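Local coordinates for exoribonuclease II, mitochondrial (Candida glabrata, PDB 6F3H), which probably degrades RNA from its 3' end in mitochondria, as the magnesium-binding exoribonuclease that works with a helicase partner in the mtEXO degradosome, at residues Q44-L49 with S80-I85; R63-F66 with T72-Y75; Y294-L299 with E343-S348; A432-E437 with N477-G482; E489-S494 with Q711-L716. The protein carries 1 engineered substitution. All blocks are in the same frame, centred on the assembly; numbering follows the deposited sequence.

Contact 1 of 5, residues Q44-L49 with S80-I85; sequences QCTSEL and SVILRI
Q44 reaches across to S80 with the end of its side chain. From CB, the chain sets out beside the backbone N (chi1 -56°), and the bend at chi2 (65°) turns the amide toward S80. CB and CG only carry it there. CD comes within 3.9 Å of S80 CB, and OE1 lies 3.5 Å from S80 CB. NE2 makes the polar contact: it donates a hydrogen bond to S80 OG at 3.2 Å. The bond is fairly straight (163°), and OG lies close to the amide plane. It thus helps fix how the amide is turned.

Further along, T46 and I82 cross at about a right angle. I82 points toward the 44-49 loop, and its terminal CD1 meets T46 OG1 at 3.4 Å. This is a van der Waals contact between a methyl and the hydroxyl oxygen, not a hydrogen bond. T46 OG1 has its polar partner in L42 O, within its own part of the chain.

The 44-49 segment includes a type I turn from C45 to E48. Strand 81-85 pairs with strand 39-42, and both I82 and L83 bond to L41. This is a classic beta bulge at the edge of a five-stranded antiparallel sheet.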
# COMPACT_ATOMS: atom_id res chain seq x y z
N GLN A 44 10.23 19.60 0.57
CA GLN A 44 11.15 20.69 0.84
C GLN A 44 10.39 21.95 1.26
O GLN A 44 10.64 22.50 2.34
CB GLN A 44 12.02 20.96 -0.39
CG GLN A 44 12.82 19.75 -0.94
CD GLN A 44 11.97 18.60 -1.51
OE1 GLN A 44 10.81 18.42 -1.12
NE2 GLN A 44 12.56 17.83 -2.41
N CYS A 45 9.43 22.38 0.45
CA CYS A 45 8.79 23.68 0.65
C CYS A 45 7.36 23.51 1.12
O CYS A 45 6.43 23.91 0.42
CB CYS A 45 8.77 24.50 -0.64
SG CYS A 45 10.17 24.18 -1.67
N THR A 46 7.17 22.95 2.31
CA THR A 46 5.82 22.64 2.71
C THR A 46 4.99 23.90 2.94
O THR A 46 3.76 23.85 2.86
CB THR A 46 5.86 21.71 3.94
OG1 THR A 46 6.09 20.36 3.50
CG2 THR A 46 4.58 21.75 4.78
N SER A 47 5.61 25.06 3.13
CA SER A 47 4.86 26.29 3.36
C SER A 47 4.88 27.26 2.17
O SER A 47 4.36 28.39 2.30
CB SER A 47 5.30 26.98 4.65
OG SER A 47 4.52 26.50 5.74
N GLU A 48 5.42 26.87 1.02
CA GLU A 48 5.30 27.70 -0.16
C GLU A 48 4.82 26.85 -1.32
O GLU A 48 5.22 25.70 -1.47
CB GLU A 48 6.63 28.37 -0.51
N LEU A 49 3.92 27.42 -2.13
CA LEU A 49 3.52 26.78 -3.36
C LEU A 49 4.62 26.77 -4.39
O LEU A 49 5.49 27.66 -4.43
CB LEU A 49 2.31 27.45 -3.99
CG LEU A 49 0.98 27.02 -3.46
CD1 LEU A 49 -0.05 27.89 -4.10
CD2 LEU A 49 0.81 25.59 -3.89
N SER A 80 8.78 13.73 -3.97
CA SER A 80 8.79 14.84 -3.04
C SER A 80 7.52 15.66 -3.12
O SER A 80 7.38 16.60 -2.34
CB SER A 80 9.99 15.75 -3.31
OG SER A 80 11.21 15.04 -3.18
N VAL A 81 6.61 15.36 -4.04
CA VAL A 81 5.35 16.08 -4.18
C VAL A 81 4.35 15.60 -3.13
O VAL A 81 3.97 14.42 -3.13
CB VAL A 81 4.77 15.91 -5.59
CG1 VAL A 81 3.37 16.48 -5.62
CG2 VAL A 81 5.65 16.63 -6.60
N ILE A 82 3.88 16.51 -2.27
CA ILE A 82 2.93 16.11 -1.23
C ILE A 82 1.50 16.28 -1.67
O ILE A 82 0.62 15.52 -1.23
CB ILE A 82 3.16 16.90 0.08
CG1 ILE A 82 4.62 17.11 0.33
CG2 ILE A 82 2.81 16.04 1.20
CD1 ILE A 82 4.83 17.93 1.56
N LEU A 83 1.20 17.30 -2.48
CA LEU A 83 -0.10 17.37 -3.11
C LEU A 83 0.04 18.10 -4.42
O LEU A 83 0.96 18.89 -4.63
CB LEU A 83 -1.16 18.05 -2.22
CG LEU A 83 -1.08 19.46 -1.65
CD1 LEU A 83 -1.50 20.48 -2.68
CD2 LEU A 83 -1.98 19.54 -0.44
N ARG A 84 -0.93 17.85 -5.30
CA ARG A 84 -0.85 18.24 -6.69
C ARG A 84 -2.19 18.78 -7.12
O ARG A 84 -3.23 18.24 -6.74
CB ARG A 84 -0.44 17.05 -7.55
CG ARG A 84 -0.74 17.16 -9.03
CD ARG A 84 -0.24 15.91 -9.75
NE ARG A 84 -0.83 15.67 -11.07
CZ ARG A 84 -1.66 14.68 -11.36
NH1 ARG A 84 -2.01 13.81 -10.43
NH2 ARG A 84 -2.13 14.55 -12.60
N ILE A 85 -2.15 19.84 -7.93
CA ILE A 85 -3.31 20.49 -8.52
C ILE A 85 -3.11 20.46 -10.03
O ILE A 85 -2.17 21.09 -10.53
CB ILE A 85 -3.46 21.95 -8.06
CG1 ILE A 85 -3.73 22.01 -6.57
CG2 ILE A 85 -4.56 22.61 -8.84
CD1 ILE A 85 -5.04 21.41 -6.24

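Contact 2 of 5, residues R63-F66 with T72-Y75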
# COMPACT_ATOMS: atom_id res chain seq x y z
N ARG A 63 15.03 14.26 -12.17
CA ARG A 63 14.19 15.10 -11.34
C ARG A 63 13.39 16.10 -12.14
O ARG A 63 13.79 16.57 -13.21
CB ARG A 63 14.99 15.84 -10.28
CG ARG A 63 15.88 14.95 -9.52
CD ARG A 63 16.86 15.78 -8.80
NE ARG A 63 17.76 16.42 -9.73
CZ ARG A 63 18.68 17.29 -9.35
NH1 ARG A 63 18.80 17.64 -8.07
NH2 ARG A 63 19.47 17.83 -10.27
N TYR A 64 12.25 16.45 -11.57
CA TYR A 64 11.41 17.46 -12.13
C TYR A 64 11.91 18.82 -11.71
O TYR A 64 12.51 18.99 -10.65
CB TYR A 64 9.99 17.28 -11.64
CG TYR A 64 9.32 16.09 -12.25
CD1 TYR A 64 9.61 14.80 -11.82
CD2 TYR A 64 8.39 16.25 -13.26
CE1 TYR A 64 8.99 13.70 -12.39
CE2 TYR A 64 7.77 15.18 -13.82
CZ TYR A 64 8.05 13.90 -13.39
OH TYR A 64 7.39 12.85 -13.99
N THR A 65 11.58 19.80 -12.52
CA THR A 65 11.92 21.17 -12.21
C THR A 65 10.65 21.86 -11.78
O THR A 65 9.64 21.81 -12.48
CB THR A 65 12.51 21.88 -13.40
OG1 THR A 65 13.46 21.01 -14.04
CG2 THR A 65 13.17 23.15 -12.95
N PHE A 66 10.70 22.46 -10.62
CA PHE A 66 9.58 23.22 -10.12
C PHE A 66 10.02 24.65 -9.93
O PHE A 66 11.19 24.91 -9.67
CB PHE A 66 9.11 22.67 -8.81
CG PHE A 66 8.78 21.25 -8.88
CD1 PHE A 66 9.77 20.29 -8.84
CD2 PHE A 66 7.46 20.86 -8.97
CE1 PHE A 66 9.44 18.96 -8.88
CE2 PHE A 66 7.12 19.55 -9.01
CZ PHE A 66 8.11 18.59 -8.97
N THR A 72 12.60 31.38 -8.39
CA THR A 72 13.65 30.43 -8.08
C THR A 72 13.13 29.02 -8.34
O THR A 72 12.00 28.69 -7.94
CB THR A 72 14.09 30.62 -6.61
OG1 THR A 72 14.91 29.52 -6.18
CG2 THR A 72 12.90 30.74 -5.69
N LEU A 73 13.93 28.20 -9.01
CA LEU A 73 13.59 26.83 -9.39
C LEU A 73 13.92 25.85 -8.27
O LEU A 73 14.68 26.16 -7.35
CB LEU A 73 14.34 26.41 -10.66
CG LEU A 73 14.24 27.35 -11.87
CD1 LEU A 73 14.90 26.74 -13.10
CD2 LEU A 73 12.78 27.68 -12.13
N VAL A 74 13.27 24.69 -8.31
CA VAL A 74 13.60 23.58 -7.43
C VAL A 74 13.53 22.29 -8.24
O VAL A 74 12.59 22.09 -9.02
CB VAL A 74 12.68 23.50 -6.19
CG1 VAL A 74 12.87 22.20 -5.46
CG2 VAL A 74 12.98 24.64 -5.25
N TYR A 75 14.56 21.45 -8.10
CA TYR A 75 14.63 20.15 -8.74
C TYR A 75 14.33 19.11 -7.69
O TYR A 75 14.98 19.08 -6.64
CB TYR A 75 16.00 19.91 -9.34
CG TYR A 75 16.38 20.98 -10.30
CD1 TYR A 75 15.93 20.95 -11.61
CD2 TYR A 75 17.16 22.04 -9.89
CE1 TYR A 75 16.29 21.95 -12.50
CE2 TYR A 75 17.51 23.04 -10.76
CZ TYR A 75 17.08 22.99 -12.07
OH TYR A 75 17.43 23.99 -12.95
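F66 and V74 grip each other through a pair of backbone hydrogen bonds. F66 N donates to V74 O, and V74 N donates to F66 O. Both are modelled at 2.5 Å, a length that is doubtful at this resolution. The F66 side chain also closes on its partner strand: CD1 of the ring lies 3.4 Å from V74 O, which sits at the ring edge near its plane. Both F66 and V74 send their side chains to the face packed against L42 of strand 39-42, and F66 also meets V40 there. This is the tightly packed part.

Strands 64-68 and 73-76 form a beta hairpin, and the short segments run at 155° to one another. T65 and Y75 make the next, non-hydrogen-bonded pair and point to the other face.

The solvent side lies along the outer strand. T65 is buried like F66, but its partner Y75 is exposed, and so is L73. T65 and Y75 lie side by side and point the same way. T65 OG1 and CG2 each come within 3.4 Å of Y75 CE1, with no hydrogen bond between the residues. R63 crosses the root of Y75 at about a right angle. With its chain bent at chi3 (-68°), Y75 CB sits over the centre of one guanidinium face, 3.7 Å from R63 CZ. L73 touches T65 more lightly, CD1 to CG2 at 4.0 Å.

Contact 3 of 5, residues Y294-L299 with E343-S348; sequences YIRTLL and EISPQS
R296 and I344 tie helix 293-303 to the loop that follows helix 334-343. R296 sits on the first helix, and I344 lies just past the C-terminal end of the second. Their side chains run alongside one another, antiparallel.

The I344 conformation sets up the apolar half. Its CG1 stands between the backbone N and the carbonyl carbon (chi1 58°), and the chain then runs on nearly straight to CD1. That methyl reaches R296 CG at 3.4 Å. It also meets L299 CD1 at 3.8 Å, where the two side chains cross at about a right angle. Y285 and I288 of helix 285-291 also pack against the I344 side chain.

R296 starts out beside its backbone N and bends at chi3 (-69°). The stem passes I344 CD1 first, and the bend then brings the guanidinium back to the loop backbone. S345 adds a looser touch, its OG lying 3.8 Å from R296 CD. That hydroxyl has its polar partner in L341 O. The guanidinium has another anchor on its own helix, a salt bridge from NE to D293 OD1.

Bonds to the loop and to its own helix limit how the guanidinium can turn. The one across the contact runs from R296 NH1 to I344 O, 2.7 Å away. It is bent (143° at the hydrogen), although the oxygen lies in the guanidinium plane and NH1 in the carbonyl plane.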
# COMPACT_ATOMS: atom_id res chain seq x y z
N TYR A 294 4.19 5.82 32.39
CA TYR A 294 3.86 6.80 31.37
C TYR A 294 5.05 7.16 30.50
O TYR A 294 4.86 7.59 29.36
CB TYR A 294 3.26 8.03 32.02
CG TYR A 294 4.19 8.85 32.87
CD1 TYR A 294 4.45 8.51 34.19
CD2 TYR A 294 4.78 9.99 32.37
CE1 TYR A 294 5.28 9.28 34.98
CE2 TYR A 294 5.62 10.78 33.15
CZ TYR A 294 5.86 10.43 34.45
OH TYR A 294 6.69 11.25 35.20
N ILE A 295 6.27 6.95 30.97
CA ILE A 295 7.41 7.22 30.11
C ILE A 295 7.69 6.06 29.20
O ILE A 295 8.10 6.24 28.05
CB ILE A 295 8.65 7.56 30.95
CG1 ILE A 295 8.38 8.79 31.81
CG2 ILE A 295 9.86 7.72 30.06
CD1 ILE A 295 9.62 9.36 32.47
N ARG A 296 7.49 4.84 29.66
CA ARG A 296 7.67 3.75 28.73
C ARG A 296 6.74 3.95 27.56
O ARG A 296 7.16 3.90 26.40
CB ARG A 296 7.41 2.43 29.41
CG ARG A 296 8.54 2.05 30.30
CD ARG A 296 8.51 0.59 30.57
NE ARG A 296 7.41 0.12 31.38
CZ ARG A 296 7.58 -0.84 32.29
NH1 ARG A 296 8.78 -1.36 32.47
NH2 ARG A 296 6.56 -1.27 33.02
N THR A 297 5.48 4.30 27.87
CA THR A 297 4.50 4.62 26.84
C THR A 297 5.05 5.63 25.86
O THR A 297 4.87 5.51 24.65
CB THR A 297 3.24 5.19 27.48
OG1 THR A 297 2.62 4.20 28.29
CG2 THR A 297 2.29 5.63 26.41
N LEU A 298 5.67 6.68 26.38
CA LEU A 298 6.15 7.72 25.51
C LEU A 298 7.22 7.19 24.57
O LEU A 298 7.13 7.36 23.36
CB LEU A 298 6.67 8.88 26.35
CG LEU A 298 7.75 9.70 25.69
CD1 LEU A 298 7.16 10.55 24.59
CD2 LEU A 298 8.34 10.59 26.72
N LEU A 299 8.21 6.48 25.12
CA LEU A 299 9.25 5.90 24.28
C LEU A 299 8.65 4.97 23.25
O LEU A 299 9.06 4.94 22.09
CB LEU A 299 10.22 5.10 25.12
CG LEU A 299 10.93 5.92 26.17
CD1 LEU A 299 11.59 4.96 27.15
CD2 LEU A 299 11.91 6.85 25.49
N GLU A 343 15.45 -1.86 27.20
CA GLU A 343 16.29 -2.01 28.37
C GLU A 343 15.48 -1.90 29.66
O GLU A 343 15.89 -2.42 30.69
CB GLU A 343 17.38 -0.97 28.32
CG GLU A 343 18.37 -1.12 29.38
CD GLU A 343 19.52 -0.17 29.19
OE1 GLU A 343 19.94 -0.01 28.02
OE2 GLU A 343 19.99 0.41 30.19
N ILE A 344 14.36 -1.21 29.62
CA ILE A 344 13.58 -0.94 30.82
C ILE A 344 12.26 -1.70 30.83
O ILE A 344 11.35 -1.33 31.57
CB ILE A 344 13.34 0.56 30.97
CG1 ILE A 344 12.63 1.04 29.71
CG2 ILE A 344 14.66 1.27 31.16
CD1 ILE A 344 11.91 2.33 29.88
N SER A 345 12.15 -2.78 30.06
CA SER A 345 10.96 -3.60 29.94
C SER A 345 11.33 -5.06 30.11
O SER A 345 12.49 -5.44 29.91
CB SER A 345 10.27 -3.39 28.57
OG SER A 345 10.03 -2.02 28.29
N PRO A 346 10.39 -5.92 30.50
CA PRO A 346 10.78 -7.26 30.93
C PRO A 346 11.28 -8.06 29.74
O PRO A 346 10.81 -7.87 28.61
CB PRO A 346 9.49 -7.86 31.50
CG PRO A 346 8.54 -6.72 31.65
CD PRO A 346 8.93 -5.73 30.60
N GLN A 347 12.25 -8.93 30.01
CA GLN A 347 12.99 -9.67 29.00
C GLN A 347 12.06 -10.29 27.95
O GLN A 347 11.25 -11.16 28.26
CB GLN A 347 13.84 -10.76 29.66
N SER A 348 12.08 -9.72 26.76
CA SER A 348 11.42 -10.26 25.59
C SER A 348 12.43 -11.05 24.78
O SER A 348 13.63 -11.06 25.09
CB SER A 348 10.81 -9.12 24.75
OG SER A 348 9.76 -9.56 23.90

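Contact 4 of 5, residues A432-E437 with N477-G482; sequences AGLFPE and NRADLG
L434 carries this contact, spreading its two methyls over R478 and A479. It lies in the 3-10 turn that follows strand 421-429. R478 and A479 are the last two residues of helix 473-479. Both elements belong to the RNB domain, the nuclease domain of this family. The contact thus ties a loop leaving the domain's sheet to the end of one of its helices.

L434 has the most surface buried here. Its side chain points toward the helix, with CG set beside the backbone N (chi1 -54°). Chi2, at 99° and away from the staggered values, then places the two branches on different neighbours. CD2 takes R478 and CD1 takes A479. P381 also packs on L434, from another loop.

R478 is used here for its hydrocarbon part. Its chain is extended from CG to NE and passes the leucine at a slant. CD2 of L434 lies against the stem, 3.9 Å from R478 CB and 3.6 Å from R478 CG. The charged end goes elsewhere: NH2 forms a salt bridge with E489 on strand 488-499. The stem therefore lies over an apolar residue while its tip is held by an acid.

A479 is buried and offers a single methyl. It marks the end of the helix, since D480 already leaves helical backbone angles. D480 OD1 then bonds to I408 N, close in sequence to the magnesium ligand D410. No hydrogen bond joins the two segments.

The closest approach is L434 CD2 to R478 CD, at 3.5 Å. The other methyl, L434 CD1, stands 4.1 Å from A479 CB.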
# COMPACT_ATOMS: atom_id res chain seq x y z
N ALA A 432 -18.13 -13.72 -1.10
CA ALA A 432 -19.29 -12.85 -1.24
C ALA A 432 -20.58 -13.56 -0.85
O ALA A 432 -21.54 -12.92 -0.40
CB ALA A 432 -19.37 -12.31 -2.67
N GLY A 433 -20.63 -14.89 -0.99
CA GLY A 433 -21.85 -15.62 -0.71
C GLY A 433 -22.26 -15.66 0.75
O GLY A 433 -23.45 -15.80 1.04
N LEU A 434 -21.32 -15.52 1.68
CA LEU A 434 -21.68 -15.72 3.08
C LEU A 434 -22.46 -14.56 3.69
O LEU A 434 -22.80 -14.62 4.88
CB LEU A 434 -20.43 -16.03 3.92
CG LEU A 434 -19.61 -17.21 3.36
CD1 LEU A 434 -18.48 -16.70 2.57
CD2 LEU A 434 -19.04 -18.13 4.43
N PHE A 435 -22.79 -13.55 2.89
CA PHE A 435 -23.41 -12.33 3.38
C PHE A 435 -24.76 -12.08 2.72
O PHE A 435 -24.88 -12.15 1.49
CB PHE A 435 -22.51 -11.13 3.11
CG PHE A 435 -21.19 -11.22 3.80
CD1 PHE A 435 -21.10 -11.11 5.17
CD2 PHE A 435 -20.04 -11.38 3.07
CE1 PHE A 435 -19.88 -11.18 5.81
CE2 PHE A 435 -18.81 -11.46 3.72
CZ PHE A 435 -18.73 -11.36 5.08
N PRO A 436 -25.77 -11.68 3.50
CA PRO A 436 -27.07 -11.33 2.91
C PRO A 436 -27.00 -10.33 1.79
O PRO A 436 -27.88 -10.31 0.92
CB PRO A 436 -27.84 -10.78 4.12
CG PRO A 436 -27.27 -11.56 5.27
CD PRO A 436 -25.80 -11.70 4.97
N GLU A 437 -25.96 -9.49 1.76
CA GLU A 437 -25.88 -8.49 0.71
C GLU A 437 -25.69 -9.09 -0.67
O GLU A 437 -25.89 -8.38 -1.66
CB GLU A 437 -24.75 -7.50 1.00
CG GLU A 437 -25.11 -6.39 2.00
CD GLU A 437 -24.96 -6.79 3.46
OE1 GLU A 437 -25.26 -5.95 4.35
OE2 GLU A 437 -24.59 -7.95 3.73
N ASN A 477 -12.49 -20.44 6.85
CA ASN A 477 -12.54 -21.90 6.79
C ASN A 477 -13.60 -22.37 5.83
O ASN A 477 -13.39 -23.31 5.06
CB ASN A 477 -12.80 -22.43 8.19
CG ASN A 477 -11.54 -22.49 9.01
OD1 ASN A 477 -10.45 -22.71 8.46
ND2 ASN A 477 -11.66 -22.25 10.31
N ARG A 478 -14.77 -21.71 5.84
CA ARG A 478 -15.86 -22.11 4.98
C ARG A 478 -15.55 -21.80 3.53
O ARG A 478 -15.71 -22.64 2.65
CB ARG A 478 -17.17 -21.43 5.37
CG ARG A 478 -18.18 -21.59 4.27
CD ARG A 478 -19.61 -21.62 4.73
NE ARG A 478 -20.46 -22.00 3.60
CZ ARG A 478 -21.45 -22.88 3.66
NH1 ARG A 478 -21.74 -23.51 4.80
NH2 ARG A 478 -22.16 -23.16 2.56
N ALA A 479 -15.09 -20.59 3.26
CA ALA A 479 -14.97 -20.16 1.88
C ALA A 479 -13.71 -20.68 1.20
O ALA A 479 -13.67 -20.70 -0.04
CB ALA A 479 -14.99 -18.63 1.84
N ASP A 480 -12.74 -21.17 1.97
CA ASP A 480 -11.45 -21.59 1.43
C ASP A 480 -11.59 -22.74 0.45
O ASP A 480 -12.34 -23.70 0.68
CB ASP A 480 -10.52 -22.02 2.57
CG ASP A 480 -9.46 -20.99 2.89
OD1 ASP A 480 -8.90 -20.43 1.93
OD2 ASP A 480 -9.17 -20.75 4.08
N LEU A 481 -10.83 -22.65 -0.64
CA LEU A 481 -10.72 -23.78 -1.53
C LEU A 481 -9.72 -24.79 -0.97
O LEU A 481 -9.09 -24.58 0.07
CB LEU A 481 -10.28 -23.35 -2.92
CG LEU A 481 -11.12 -22.37 -3.70
CD1 LEU A 481 -10.94 -22.63 -5.17
CD2 LEU A 481 -12.58 -22.46 -3.33
N GLY A 482 -9.54 -25.87 -1.71
CA GLY A 482 -8.47 -26.79 -1.41
C GLY A 482 -8.79 -27.87 -0.41
O GLY A 482 -7.90 -28.67 -0.10

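Contact 5 of 5, residues E489-S494 with Q711-L716; sequences ETISFS and QLHRFL
L712 is the first residue of segment 711-716 to touch the strand. It points toward strand 488-499 and meets the F493 side chain head-on. L712 CD1 lies at the edge of the phenyl ring, near its plane, 4.2 Å from F493 CZ. The methyl therefore abuts the far end of the ring and does not cover its face. F622 and F623 of helix 603-625 also pack on L712.

H713 comes next and turns its ring to I491. The imidazole starts beside the backbone N (chi1 -84°), which carries it toward the strand, and chi2 (-120°) sets how its edge is turned. I491 CD1 meets that edge near the ring plane, 3.7 Å from both H713 NE2 and H713 CD2. The two side chains cross obliquely. H713 NE2 has its polar partner in D430 OD1, just after strand 421-429. The ring is thus held by a hydrogen bond to the acid while its edge touches a methyl.

L716 follows one helical turn after L712 and bonds to it through the backbone, L716 N to L712 O at 2.8 Å.

On the strand, I491 points to the helix, and the F493 ring reaches it with CZ at its far end. T490, S492 and S494 lie on the other face, where S492 OG and S494 OG bond to H427 and H425 of the next strand. This is a helix packed on one face of a mixed beta-sheet, inside the RNB domain.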
# COMPACT_ATOMS: atom_id res chain seq x y z
N GLU A 489 -18.30 -24.19 -2.68
CA GLU A 489 -18.87 -23.18 -3.55
C GLU A 489 -17.80 -22.29 -4.15
O GLU A 489 -16.83 -21.92 -3.49
CB GLU A 489 -19.87 -22.33 -2.78
CG GLU A 489 -20.63 -23.09 -1.71
CD GLU A 489 -21.93 -22.41 -1.35
OE1 GLU A 489 -22.59 -21.87 -2.27
OE2 GLU A 489 -22.30 -22.40 -0.15
N THR A 490 -17.98 -21.96 -5.42
CA THR A 490 -17.01 -21.13 -6.09
C THR A 490 -17.76 -20.10 -6.88
O THR A 490 -18.98 -20.16 -7.05
CB THR A 490 -16.14 -21.88 -7.10
OG1 THR A 490 -16.88 -22.00 -8.32
CG2 THR A 490 -15.80 -23.22 -6.59
N ILE A 491 -16.97 -19.19 -7.44
CA ILE A 491 -17.36 -18.43 -8.60
C ILE A 491 -16.39 -18.82 -9.69
O ILE A 491 -15.18 -18.61 -9.55
CB ILE A 491 -17.31 -16.92 -8.35
CG1 ILE A 491 -18.26 -16.54 -7.21
CG2 ILE A 491 -17.69 -16.18 -9.60
CD1 ILE A 491 -18.52 -15.01 -7.13
N SER A 492 -16.91 -19.34 -10.79
CA SER A 492 -16.04 -19.96 -11.76
C SER A 492 -16.16 -19.28 -13.11
O SER A 492 -17.26 -18.97 -13.59
CB SER A 492 -16.34 -21.45 -11.86
OG SER A 492 -16.27 -22.03 -10.56
N PHE A 493 -15.01 -19.06 -13.72
CA PHE A 493 -14.89 -18.35 -14.98
C PHE A 493 -14.34 -19.33 -15.98
O PHE A 493 -13.25 -19.86 -15.80
CB PHE A 493 -13.95 -17.16 -14.84
CG PHE A 493 -14.33 -16.24 -13.74
CD1 PHE A 493 -14.01 -16.56 -12.41
CD2 PHE A 493 -15.01 -15.06 -14.00
CE1 PHE A 493 -14.37 -15.71 -11.37
CE2 PHE A 493 -15.36 -14.22 -12.96
CZ PHE A 493 -15.04 -14.54 -11.65
N SER A 494 -15.09 -19.57 -17.04
CA SER A 494 -14.77 -20.63 -17.96
C SER A 494 -14.65 -20.05 -19.35
O SER A 494 -15.35 -19.09 -19.69
CB SER A 494 -15.84 -21.71 -17.92
OG SER A 494 -16.18 -22.02 -16.58
N GLN A 711 -20.97 -7.54 -6.85
CA GLN A 711 -21.63 -7.09 -8.06
C GLN A 711 -21.99 -8.27 -8.94
O GLN A 711 -23.04 -8.27 -9.59
CB GLN A 711 -20.72 -6.12 -8.82
CG GLN A 711 -20.47 -4.82 -8.07
CD GLN A 711 -21.71 -3.95 -7.95
OE1 GLN A 711 -21.88 -3.00 -8.70
NE2 GLN A 711 -22.61 -4.30 -7.02
N LEU A 712 -21.15 -9.31 -8.92
CA LEU A 712 -21.44 -10.47 -9.73
C LEU A 712 -22.63 -11.23 -9.19
O LEU A 712 -23.58 -11.51 -9.93
CB LEU A 712 -20.20 -11.36 -9.82
CG LEU A 712 -19.19 -10.76 -10.78
CD1 LEU A 712 -17.96 -11.61 -10.93
CD2 LEU A 712 -19.85 -10.56 -12.11
N HIS A 713 -22.65 -11.51 -7.89
CA HIS A 713 -23.80 -12.17 -7.31
C HIS A 713 -25.09 -11.49 -7.71
O HIS A 713 -26.05 -12.13 -8.14
CB HIS A 713 -23.69 -12.18 -5.80
CG HIS A 713 -22.87 -13.30 -5.28
ND1 HIS A 713 -23.37 -14.25 -4.43
CD2 HIS A 713 -21.58 -13.62 -5.50
CE1 HIS A 713 -22.42 -15.12 -4.14
NE2 HIS A 713 -21.32 -14.76 -4.78
N ARG A 714 -25.12 -10.17 -7.61
CA ARG A 714 -26.34 -9.46 -7.96
C ARG A 714 -26.67 -9.67 -9.42
O ARG A 714 -27.80 -10.02 -9.77
CB ARG A 714 -26.18 -7.97 -7.66
CG ARG A 714 -26.09 -7.69 -6.20
CD ARG A 714 -27.29 -8.31 -5.53
NE ARG A 714 -27.49 -7.76 -4.21
CZ ARG A 714 -28.05 -6.58 -3.99
NH1 ARG A 714 -28.22 -6.14 -2.75
NH2 ARG A 714 -28.44 -5.84 -5.01
N PHE A 715 -25.67 -9.52 -10.27
CA PHE A 715 -25.91 -9.55 -11.70
C PHE A 715 -26.33 -10.92 -12.18
O PHE A 715 -27.29 -11.07 -12.95
CB PHE A 715 -24.64 -9.13 -12.40
CG PHE A 715 -24.73 -9.20 -13.86
CD1 PHE A 715 -25.47 -8.26 -14.56
CD2 PHE A 715 -24.08 -10.19 -14.55
CE1 PHE A 715 -25.55 -8.31 -15.93
CE2 PHE A 715 -24.14 -10.24 -15.91
CZ PHE A 715 -24.88 -9.30 -16.61
N LEU A 716 -25.59 -11.93 -11.77
CA LEU A 716 -25.88 -13.27 -12.24
C LEU A 716 -27.28 -13.72 -11.82
O LEU A 716 -27.95 -14.43 -12.57
CB LEU A 716 -24.82 -14.23 -11.73
CG LEU A 716 -23.39 -13.85 -12.14
CD1 LEU A 716 -22.40 -14.91 -11.66
CD2 LEU A 716 -23.24 -13.58 -13.64

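In the fold
The five contacts fall into three regions. Contacts 1 and 2 share one antiparallel sheet; their centres are 12 Å apart, and V81 CG2 packs on F66 CZ at 3.9 Å. Contact 2 is nested in the loop that contact 1 closes. Contact 3 stands alone, its centre 37 Å or more from the others. Contacts 4 and 5 adjoin in the RNB domain, with centres 12 Å apart. E437 O of contact 4 probably accepts a hydrogen bond from R714 NE of contact 5 at 3.1 Å. These two lie near the magnesium ion held by D401 and D410, the side chains of A479 and F493 being about 13 and 14 Å from it. Contacts 1 to 3 lie away from the metal site.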